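Local atomic coordinates of globin (Geobacter sulfurreducens, PDB entry 2W31), a protein that binds heme through two axial histidines in the globin domain of a probably membrane-anchored globin-coupled sensor and probably senses oxygen or a related signal. Residues Asn104-Ile118 with Arg131-Leu143. Numbering follows the deposited sequence.
With HEM (protoporphyrin IX containing Fe), chain C.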
ATOM      1  N   ASN A 104       6.250  -6.200   1.028  1.00 12.84           N
ATOM      2  CA  ASN A 104       5.399  -5.132   1.587  1.00 12.53           C
ATOM      3  C   ASN A 104       6.221  -4.015   2.243  1.00 11.59           C
ATOM      4  O   ASN A 104       5.920  -2.799   2.072  1.00 11.86           O
ATOM      5  CB  ASN A 104       4.381  -5.696   2.577  1.00 11.58           C
ATOM      6  CG  ASN A 104       3.306  -6.586   1.903  1.00 12.82           C
ATOM      7  OD1 ASN A 104       2.106  -6.191   1.729  1.00 13.51           O
ATOM      8  ND2 ASN A 104       3.688  -7.811   1.619  1.00 11.28           N
ATOM      9  N   VAL A 105       7.250  -4.407   2.988  1.00 11.41           N
ATOM     10  CA  VAL A 105       8.130  -3.447   3.644  1.00 12.30           C
ATOM     11  C   VAL A 105       8.808  -2.536   2.626  1.00 11.38           C
ATOM     12  O   VAL A 105       8.828  -1.315   2.787  1.00 12.30           O
ATOM     13  CB  VAL A 105       9.210  -4.154   4.485  1.00 11.99           C
ATOM     14  CG1 VAL A 105      10.265  -3.158   4.939  1.00 15.13           C
ATOM     15  CG2 VAL A 105       8.578  -4.853   5.679  1.00 13.23           C
ATOM     16  N   ALA A 106       9.363  -3.136   1.579  1.00 11.32           N
ATOM     17  CA  ALA A 106      10.078  -2.384   0.554  1.00 11.41           C
ATOM     18  C   ALA A 106       9.150  -1.409  -0.163  1.00 10.51           C
ATOM     19  O   ALA A 106       9.562  -0.316  -0.551  1.00 11.31           O
ATOM     20  CB  ALA A 106      10.728  -3.332  -0.442  1.00 12.62           C
ATOM     21  N   MET A 107       7.895  -1.813  -0.335  1.00 10.96           N
ATOM     22  CA  MET A 107       6.935  -1.024  -1.098  1.00 10.87           C
ATOM     23  C   MET A 107       6.497   0.214  -0.323  1.00 11.06           C
ATOM     24  O   MET A 107       6.153   1.238  -0.913  1.00 11.49           O
ATOM     25  CB  MET A 107       5.717  -1.873  -1.466  1.00 11.02           C
ATOM     26  CG  MET A 107       4.790  -1.223  -2.481  1.00 11.80           C
ATOM     27  SD  MET A 107       5.611  -0.873  -4.047  1.00 14.93           S
ATOM     28  CE  MET A 107       5.489  -2.466  -4.857  1.00 14.55           C
ATOM     29  N   ASN A 108       6.513   0.111   1.002  1.00 11.05           N
ATOM     30  CA  ASN A 108       6.321   1.289   1.874  1.00 10.10           C
ATOM     31  C   ASN A 108       7.465   2.314   1.684  1.00  9.77           C
ATOM     32  O   ASN A 108       7.204   3.542   1.620  1.00 10.23           O
ATOM     33  CB  ASN A 108       6.193   0.879   3.353  1.00 10.63           C
ATOM     34  CG  ASN A 108       5.825   2.068   4.236  1.00 11.61           C
ATOM     35  OD1 ASN A 108       6.707   2.687   4.836  1.00 14.45           O
ATOM     36  ND2 ASN A 108       4.549   2.463   4.222  1.00 12.76           N
ATOM     37  N   VAL A 109       8.709   1.809   1.577  1.00 10.46           N
ATOM     38  CA  VAL A 109       9.839   2.703   1.347  1.00 11.13           C
ATOM     39  C   VAL A 109       9.642   3.510   0.034  1.00 10.71           C
ATOM     40  O   VAL A 109       9.836   4.726  -0.014  1.00 11.82           O
ATOM     41  CB  VAL A 109      11.173   1.922   1.291  1.00 11.59           C
ATOM     42  CG1 VAL A 109      12.360   2.901   0.994  1.00 13.81           C
ATOM     43  CG2 VAL A 109      11.387   1.161   2.591  1.00 14.31           C
ATOM     44  N   VAL A 110       9.292   2.807  -1.042  1.00 11.87           N
ATOM     45  CA  VAL A 110       9.080   3.470  -2.338  1.00 11.35           C
ATOM     46  C   VAL A 110       7.912   4.466  -2.253  1.00 11.58           C
ATOM     47  O   VAL A 110       7.957   5.583  -2.804  1.00 11.77           O
ATOM     48  CB  VAL A 110       8.844   2.409  -3.431  1.00 12.17           C
ATOM     49  CG1 VAL A 110       8.552   3.026  -4.782  1.00 12.74           C
ATOM     50  CG2 VAL A 110      10.048   1.461  -3.511  1.00 13.76           C
ATOM     51  N   ARG A 111       6.855   4.051  -1.570  1.00 11.04           N
ATOM     52  CA  ARG A 111       5.666   4.889  -1.479  1.00 11.81           C
ATOM     53  C   ARG A 111       5.997   6.218  -0.751  1.00 11.83           C
ATOM     54  O   ARG A 111       5.636   7.292  -1.207  1.00 12.58           O
ATOM     55  CB  ARG A 111       4.620   4.098  -0.701  1.00 13.30           C
ATOM     56  CG  ARG A 111       3.306   4.672  -0.712  1.00 14.03           C
ATOM     57  CD  ARG A 111       2.439   3.914   0.349  1.00 14.36           C
ATOM     58  NE  ARG A 111       2.365   2.451   0.213  1.00 13.87           N
ATOM     59  CZ  ARG A 111       1.639   1.824  -0.732  1.00 12.34           C
ATOM     60  NH1 ARG A 111       1.016   2.515  -1.663  1.00 12.52           N
ATOM     61  NH2 ARG A 111       1.560   0.503  -0.805  1.00 13.61           N
ATOM     62  N   GLN A 112       6.729   6.154   0.370  1.00 11.96           N
ATOM     63  CA  GLN A 112       6.993   7.373   1.154  1.00 12.54           C
ATOM     64  C   GLN A 112       7.898   8.273   0.318  1.00 12.49           C
ATOM     65  O   GLN A 112       7.711   9.494   0.289  1.00 14.06           O
ATOM     66  CB  GLN A 112       7.681   7.009   2.476  1.00 13.43           C
ATOM     67  CG  GLN A 112       6.911   5.960   3.314  1.00 14.22           C
ATOM     68  CD  GLN A 112       5.794   6.533   4.184  1.00 15.89           C
ATOM     69  OE1 GLN A 112       5.223   7.595   3.876  1.00 18.85           O
ATOM     70  NE2 GLN A 112       5.456   5.810   5.275  1.00 14.93           N
ATOM     71  N   PHE A 113       8.872   7.668  -0.375  1.00 12.92           N
ATOM     72  CA  PHE A 113       9.835   8.451  -1.155  1.00 13.66           C
ATOM     73  C   PHE A 113       9.112   9.196  -2.282  1.00 13.13           C
ATOM     74  O   PHE A 113       9.352  10.413  -2.520  1.00 14.11           O
ATOM     75  CB  PHE A 113      10.869   7.500  -1.758  1.00 13.96           C
ATOM     76  CG  PHE A 113      11.956   8.197  -2.586  1.00 16.36           C
ATOM     77  CD1 PHE A 113      13.154   8.646  -2.002  1.00 17.58           C
ATOM     78  CD2 PHE A 113      11.761   8.403  -3.955  1.00 18.00           C
ATOM     79  CE1 PHE A 113      14.126   9.300  -2.770  1.00 18.45           C
ATOM     80  CE2 PHE A 113      12.758   9.040  -4.744  1.00 19.53           C
ATOM     81  CZ  PHE A 113      13.910   9.498  -4.141  1.00 19.49           C
ATOM     82  N   THR A 114       8.244   8.477  -3.005  1.00 13.15           N
ATOM     83  CA  THR A 114       7.569   9.061  -4.169  1.00 12.95           C
ATOM     84  C   THR A 114       6.548  10.111  -3.771  1.00 13.29           C
ATOM     85  O   THR A 114       6.447  11.168  -4.426  1.00 13.46           O
ATOM     86  CB  THR A 114       6.934   7.952  -4.997  1.00 13.56           C
ATOM     87  OG1 THR A 114       7.944   6.982  -5.291  1.00 13.14           O
ATOM     88  CG2 THR A 114       6.414   8.498  -6.330  1.00 13.50           C
ATOM     89  N   LEU A 115       5.854   9.903  -2.652  1.00 13.26           N
ATOM     90  CA  LEU A 115       4.898  10.916  -2.235  1.00 14.30           C
ATOM     91  C   LEU A 115       5.607  12.180  -1.749  1.00 13.93           C
ATOM     92  O   LEU A 115       5.018  13.304  -1.849  1.00 15.56           O
ATOM     93  CB  LEU A 115       3.887  10.388  -1.197  1.00 14.58           C
ATOM     94  CG  LEU A 115       2.946   9.320  -1.749  1.00 18.66           C
ATOM     95  CD1 LEU A 115       1.726   9.205  -0.781  1.00 19.54           C
ATOM     96  CD2 LEU A 115       2.494   9.352  -3.184  1.00 21.46           C
ATOM     97  N   SER A 116       6.806  12.014  -1.204  1.00 14.94           N
ATOM     98  CA  SER A 116       7.585  13.206  -0.831  1.00 16.17           C
ATOM     99  C   SER A 116       8.012  13.997  -2.061  1.00 16.73           C
ATOM    100  O   SER A 116       7.960  15.240  -2.031  1.00 18.50           O
ATOM    101  CB  SER A 116       8.747  12.859   0.084  1.00 16.88           C
ATOM    102  OG  SER A 116       8.199  12.766   1.393  1.00 19.14           O
ATOM    103  N   ILE A 117       8.415  13.318  -3.141  1.00 16.90           N
ATOM    104  CA  ILE A 117       8.687  14.038  -4.425  1.00 17.75           C
ATOM    105  C   ILE A 117       7.470  14.829  -4.888  1.00 17.51           C
ATOM    106  O   ILE A 117       7.582  16.012  -5.305  1.00 18.04           O
ATOM    107  CB  ILE A 117       9.062  13.031  -5.567  1.00 17.84           C
ATOM    108  CG1 ILE A 117      10.413  12.388  -5.279  1.00 20.35           C
ATOM    109  CG2 ILE A 117       9.057  13.681  -6.977  1.00 19.43           C
ATOM    110  CD1 ILE A 117      10.733  11.300  -6.346  1.00 23.66           C
ATOM    111  N   ILE A 118       6.292  14.226  -4.804  1.00 17.21           N
ATOM    112  CA  ILE A 118       5.078  14.908  -5.223  1.00 17.89           C
ATOM    113  C   ILE A 118       4.805  16.112  -4.331  1.00 18.15           C
ATOM    114  O   ILE A 118       4.511  17.209  -4.845  1.00 18.87           O
ATOM    115  CB  ILE A 118       3.882  13.938  -5.245  1.00 17.84           C
ATOM    116  CG1 ILE A 118       4.080  12.882  -6.346  1.00 19.04           C
ATOM    117  CG2 ILE A 118       2.573  14.728  -5.434  1.00 18.40           C
ATOM    118  CD1 ILE A 118       2.993  11.817  -6.351  1.00 18.42           C
ATOM    119  N   ARG A 131      -1.842  13.502  -8.886  1.00 13.85           N
ATOM    120  CA  ARG A 131      -0.566  12.774  -9.034  1.00 13.79           C
ATOM    121  C   ARG A 131      -0.374  11.741  -7.917  1.00 12.30           C
ATOM    122  O   ARG A 131       0.030  10.598  -8.194  1.00 13.42           O
ATOM    123  CB  ARG A 131       0.618  13.745  -9.116  1.00 14.39           C
ATOM    124  CG  ARG A 131       0.652  14.455 -10.478  1.00 15.34           C
ATOM    125  CD  ARG A 131       1.359  15.814 -10.457  1.00 17.05           C
ATOM    126  NE  ARG A 131       1.317  16.413 -11.798  1.00 19.49           N
ATOM    127  CZ  ARG A 131       0.243  16.961 -12.358  1.00 20.33           C
ATOM    128  NH1 ARG A 131      -0.911  17.026 -11.703  1.00 20.59           N
ATOM    129  NH2 ARG A 131       0.318  17.438 -13.611  1.00 22.27           N
ATOM    130  N   ARG A 132      -0.730  12.113  -6.677  1.00 12.53           N
ATOM    131  CA  ARG A 132      -0.666  11.156  -5.580  0.50 12.02           C
ATOM    132  C   ARG A 132      -1.616   9.987  -5.855  1.00 11.20           C
ATOM    133  O   ARG A 132      -1.242   8.810  -5.616  1.00 11.68           O
ATOM    134  CB  ARG A 132      -1.004  11.828  -4.240  0.50 12.74           C
ATOM    135  CG  ARG A 132      -0.679  10.960  -3.020  0.50 13.01           C
ATOM    136  CD  ARG A 132      -1.118  11.598  -1.716  0.50 14.65           C
ATOM    137  NE  ARG A 132      -2.555  11.899  -1.693  0.50 12.64           N
ATOM    138  CZ  ARG A 132      -3.079  13.124  -1.613  0.50 14.44           C
ATOM    139  NH1 ARG A 132      -2.301  14.189  -1.535  0.50 13.39           N
ATOM    140  NH2 ARG A 132      -4.396  13.280  -1.606  0.50 13.87           N
ATOM    141  N   GLU A 133      -2.850  10.282  -6.314  1.00 11.65           N
ATOM    142  CA  GLU A 133      -3.785   9.183  -6.554  1.00 11.97           C
ATOM    143  C   GLU A 133      -3.271   8.202  -7.629  1.00 11.26           C
ATOM    144  O   GLU A 133      -3.397   6.992  -7.470  1.00 10.81           O
ATOM    145  CB  GLU A 133      -5.186   9.701  -6.926  1.00 13.24           C
ATOM    146  CG  GLU A 133      -5.959  10.337  -5.720  1.00 15.70           C
ATOM    147  CD  GLU A 133      -7.232  11.083  -6.115  1.00 20.45           C
ATOM    148  OE1 GLU A 133      -7.363  11.477  -7.292  1.00 25.55           O
ATOM    149  OE2 GLU A 133      -8.058  11.354  -5.221  1.00 25.54           O
ATOM    150  N   ALA A 134      -2.649   8.727  -8.703  1.00 10.85           N
ATOM    151  CA  ALA A 134      -2.131   7.869  -9.777  1.00 10.73           C
ATOM    152  C   ALA A 134      -0.984   6.983  -9.234  1.00 10.92           C
ATOM    153  O   ALA A 134      -0.904   5.786  -9.552  1.00 11.20           O
ATOM    154  CB  ALA A 134      -1.617   8.737 -10.958  1.00 12.14           C
ATOM    155  N   VAL A 135      -0.064   7.587  -8.466  1.00 11.28           N
ATOM    156  CA  VAL A 135       1.093   6.844  -7.925  1.00 10.72           C
ATOM    157  C   VAL A 135       0.607   5.777  -6.935  1.00 10.72           C
ATOM    158  O   VAL A 135       1.078   4.629  -6.967  1.00 10.33           O
ATOM    159  CB  VAL A 135       2.080   7.791  -7.219  1.00 12.65           C
ATOM    160  CG1 VAL A 135       3.022   7.036  -6.285  1.00 13.47           C
ATOM    161  CG2 VAL A 135       2.837   8.597  -8.274  1.00 12.35           C
ATOM    162  N   GLU A 136      -0.340   6.135  -6.061  1.00  9.84           N
ATOM    163  CA  GLU A 136      -0.842   5.095  -5.132  1.00 11.38           C
ATOM    164  C   GLU A 136      -1.483   3.920  -5.857  1.00  9.55           C
ATOM    165  O   GLU A 136      -1.303   2.761  -5.436  1.00 12.12           O
ATOM    166  CB  GLU A 136      -1.795   5.668  -4.098  1.00 12.68           C
ATOM    167  CG  GLU A 136      -1.186   6.702  -3.172  1.00 14.03           C
ATOM    168  CD  GLU A 136      -0.430   6.153  -2.011  1.00 15.39           C
ATOM    169  OE1 GLU A 136       0.373   5.207  -2.134  1.00 16.76           O
ATOM    170  OE2 GLU A 136      -0.586   6.754  -0.913  1.00 22.37           O
ATOM    171  N   LYS A 137      -2.220   4.176  -6.945  1.00  9.85           N
ATOM    172  CA  LYS A 137      -2.780   3.091  -7.733  1.00 10.90           C
ATOM    173  C   LYS A 137      -1.690   2.192  -8.357  1.00 10.76           C
ATOM    174  O   LYS A 137      -1.743   0.984  -8.244  1.00 11.32           O
ATOM    175  CB  LYS A 137      -3.709   3.626  -8.832  1.00  9.95           C
ATOM    176  CG  LYS A 137      -5.013   4.190  -8.326  1.00 11.35           C
ATOM    177  CD  LYS A 137      -5.767   4.786  -9.482  1.00 14.93           C
ATOM    178  CE  LYS A 137      -6.691   5.899  -9.018  1.00 18.85           C
ATOM    179  NZ  LYS A 137      -7.320   6.680 -10.126  1.00 17.76           N
ATOM    180  N   ILE A 138      -0.699   2.779  -9.015  1.00 10.83           N
ATOM    181  CA  ILE A 138       0.308   1.920  -9.656  1.00 10.19           C
ATOM    182  C   ILE A 138       1.137   1.134  -8.633  1.00  9.93           C
ATOM    183  O   ILE A 138       1.442  -0.046  -8.850  1.00 10.17           O
ATOM    184  CB  ILE A 138       1.157   2.689 -10.706  1.00 10.27           C
ATOM    185  CG1 ILE A 138       1.808   1.696 -11.684  1.00 11.84           C
ATOM    186  CG2 ILE A 138       2.221   3.635 -10.091  1.00 12.53           C
ATOM    187  CD1 ILE A 138       0.806   0.924 -12.507  1.00 13.82           C
ATOM    188  N   LEU A 139       1.483   1.767  -7.520  1.00  9.32           N
ATOM    189  CA  LEU A 139       2.254   1.034  -6.471  1.00  9.75           C
ATOM    190  C   LEU A 139       1.380  -0.100  -5.921  1.00  9.98           C
ATOM    191  O   LEU A 139       1.863  -1.230  -5.728  1.00 10.58           O
ATOM    192  CB  LEU A 139       2.701   1.955  -5.321  1.00  8.98           C
ATOM    193  CG  LEU A 139       3.681   3.037  -5.758  1.00  9.55           C
ATOM    194  CD1 LEU A 139       3.975   3.924  -4.568  1.00 12.80           C
ATOM    195  CD2 LEU A 139       4.934   2.401  -6.272  1.00 13.19           C
ATOM    196  N   ASP A 140       0.104   0.198  -5.629  1.00  9.14           N
ATOM    197  CA  ASP A 140      -0.800  -0.851  -5.079  1.00  8.72           C
ATOM    198  C   ASP A 140      -1.035  -1.985  -6.078  1.00  9.69           C
ATOM    199  O   ASP A 140      -1.105  -3.150  -5.668  1.00 10.09           O
ATOM    200  CB  ASP A 140      -2.107  -0.238  -4.543  1.00 10.14           C
ATOM    201  CG  ASP A 140      -1.922   0.454  -3.189  1.00 11.91           C
ATOM    202  OD1 ASP A 140      -0.791   0.433  -2.630  1.00 12.25           O
ATOM    203  OD2 ASP A 140      -2.925   1.033  -2.712  1.00 12.50           O
ATOM    204  N   ILE A 141      -1.140  -1.661  -7.372  1.00  8.60           N
ATOM    205  CA  ILE A 141      -1.249  -2.694  -8.404  1.00  9.66           C
ATOM    206  C   ILE A 141       0.008  -3.563  -8.429  1.00  9.65           C
ATOM    207  O   ILE A 141      -0.090  -4.800  -8.450  1.00 10.64           O
ATOM    208  CB  ILE A 141      -1.540  -2.069  -9.796  1.00 10.24           C
ATOM    209  CG1 ILE A 141      -2.970  -1.507  -9.821  1.00 11.67           C
ATOM    210  CG2 ILE A 141      -1.262  -3.085 -10.961  1.00 12.11           C
ATOM    211  CD1 ILE A 141      -3.323  -0.550 -10.987  1.00 13.33           C
ATOM    212  N   ASN A 142       1.189  -2.933  -8.368  1.00 10.66           N
ATOM    213  CA  ASN A 142       2.446  -3.696  -8.326  1.00 11.30           C
ATOM    214  C   ASN A 142       2.496  -4.658  -7.135  1.00 10.71           C
ATOM    215  O   ASN A 142       2.820  -5.839  -7.265  1.00 12.75           O
ATOM    216  CB  ASN A 142       3.650  -2.744  -8.336  1.00 11.49           C
ATOM    217  CG  ASN A 142       4.052  -2.319  -9.750  1.00 11.18           C
ATOM    218  OD1 ASN A 142       5.147  -2.696 -10.219  1.00 14.90           O
ATOM    219  ND2 ASN A 142       3.193  -1.581 -10.433  1.00 12.62           N
ATOM    220  N   LEU A 143       2.170  -4.135  -5.953  1.00 10.53           N
ATOM    221  CA  LEU A 143       2.202  -4.945  -4.741  1.00 10.27           C
ATOM    222  C   LEU A 143       1.165  -6.085  -4.803  1.00 10.27           C
ATOM    223  O   LEU A 143       1.427  -7.223  -4.362  1.00 12.49           O
ATOM    224  CB  LEU A 143       1.906  -4.023  -3.533  1.00 10.89           C
ATOM    225  CG  LEU A 143       1.887  -4.710  -2.159  1.00 11.74           C
ATOM    226  CD1 LEU A 143       3.212  -5.405  -1.831  1.00 13.56           C
ATOM    227  CD2 LEU A 143       1.549  -3.667  -1.083  1.00 12.89           C
TER
HETATM  228  CHA HEM C 200      15.049  -9.254  -8.216  1.00 21.10           C
HETATM  229  CHB HEM C 200      11.827  -5.677  -7.996  1.00 17.49           C
HETATM  230  CHC HEM C 200      11.867  -6.085  -3.167  1.00 13.81           C
HETATM  231  CHD HEM C 200      15.945  -8.658  -3.470  1.00 18.76           C
HETATM  232  C1A HEM C 200      14.166  -8.263  -8.589  1.00 19.92           C
HETATM  233  C2A HEM C 200      13.817  -7.898  -9.950  1.00 20.33           C
HETATM  234  C3A HEM C 200      12.939  -6.888  -9.897  1.00 19.26           C
HETATM  235  C4A HEM C 200      12.706  -6.614  -8.483  1.00 18.52           C
HETATM  236  CMA HEM C 200      12.260  -6.136 -11.059  1.00 20.25           C
HETATM  237  CAA HEM C 200      14.370  -8.590 -11.237  1.00 21.00           C
HETATM  238  CBA HEM C 200      13.569  -9.895 -11.318  0.50 21.92           C
HETATM  239  CGA HEM C 200      13.610 -10.583 -12.668  0.50 25.18           C
HETATM  240  O1A HEM C 200      13.015 -10.067 -13.656  0.50 24.60           O
HETATM  241  O2A HEM C 200      14.235 -11.678 -12.742  0.50 24.10           O
HETATM  242  C1B HEM C 200      11.451  -5.579  -6.666  1.00 15.91           C
HETATM  243  C2B HEM C 200      10.328  -4.821  -6.135  1.00 14.53           C
HETATM  244  C3B HEM C 200      10.331  -4.932  -4.802  1.00 13.37           C
HETATM  245  C4B HEM C 200      11.494  -5.728  -4.436  1.00 14.12           C
HETATM  246  CMB HEM C 200       9.335  -4.074  -7.052  1.00 15.71           C
HETATM  247  CAB HEM C 200       9.374  -4.314  -3.784  1.00 13.24           C
HETATM  248  CBB HEM C 200       8.926  -3.050  -3.909  1.00 13.25           C
HETATM  249  C1C HEM C 200      13.018  -6.747  -2.821  1.00 15.08           C
HETATM  250  C2C HEM C 200      13.556  -6.895  -1.489  1.00 15.44           C
HETATM  251  C3C HEM C 200      14.703  -7.573  -1.578  1.00 15.94           C
HETATM  252  C4C HEM C 200      14.914  -7.903  -2.972  1.00 16.66           C
HETATM  253  CMC HEM C 200      12.935  -6.351  -0.204  1.00 15.43           C
HETATM  254  CAC HEM C 200      15.615  -7.965  -0.397  1.00 18.70           C
HETATM  255  CBC HEM C 200      16.915  -7.694  -0.340  1.00 19.25           C
HETATM  256  C1D HEM C 200      16.001  -9.161  -4.744  1.00 19.61           C
HETATM  257  C2D HEM C 200      16.906 -10.231  -5.189  1.00 21.77           C
HETATM  258  C3D HEM C 200      16.631 -10.430  -6.665  1.00 22.57           C
HETATM  259  C4D HEM C 200      15.602  -9.444  -6.984  1.00 21.17           C
HETATM  260  CMD HEM C 200      17.893 -11.001  -4.321  1.00 21.69           C
HETATM  261  CAD HEM C 200      17.316 -11.415  -7.651  0.50 25.26           C
HETATM  262  CBD HEM C 200      16.793 -12.831  -7.510  0.50 27.61           C
HETATM  263  CGD HEM C 200      17.750 -13.753  -8.240  0.50 28.90           C
HETATM  264  O1D HEM C 200      18.957 -13.822  -7.879  0.50 30.61           O
HETATM  265  O2D HEM C 200      17.298 -14.431  -9.188  0.50 29.55           O
HETATM  266  NA  HEM C 200      13.483  -7.457  -7.704  1.00 17.84           N
HETATM  267  NB  HEM C 200      12.131  -6.117  -5.607  1.00 14.62           N
HETATM  268  NC  HEM C 200      13.871  -7.370  -3.726  1.00 16.01           N
HETATM  269  ND  HEM C 200      15.268  -8.745  -5.831  1.00 18.50           N
HETATM  270 FE   HEM C 200      13.689  -7.402  -5.709  1.00 18.47          FE
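R111 of helix 100-121 reaches across to helix 125-151 as a knob among E136, L139, D140 and L143. Its CB lies 3.9 Å from L139 CD1; CG meets E136 OE1 at 3.3 Å and also touches that methyl. CG and CD run on with both first torsions near 180°; the bend comes at chi3 (-55°) and turns the guanidinium so that its NH1/NH2 edge faces the two carboxylates. NH1 reaches E136 OE1 at 2.8 Å on its syn side, though out of the carboxylate plane, and stands above the D140 carboxylate plane 2.9 Å from OD1. NH2 closes on the same D140 OD1 at 3.0 Å, an end-on grip by two nitrogens, while L143 CD2 borders the guanidinium edge. NE bridges to D140 OD2 of the second subunit; in return, D140 OD2 takes N108 ND2 and R111 NE of that subunit. An alanine in place of R111 would probably leave E136 and D140, two buried carboxylates, without their shared counter-charge in this chain and weaken the tie to the second subunit. Toward the heme, M107, bent at chi2 and chi3, lays CE 3.6 Å from HEM CBB and sets SD against L139 CD2. At the other end T114 CG2 and L115 CD2 meet V135 CG1, and I118 CD1 meets V135 CG2 at 3.8 Å. Segments 104-118 and 131-143 run antiparallel (163°) on the last two modelled helices, which correspond to globin helices G and H; helix 62-72 packs on M107 and V110, helix 15-23 on V135, and the second subunit's same pair on the R111 side, consistent with the G/H four-helix interface of globin-coupled sensor dimers.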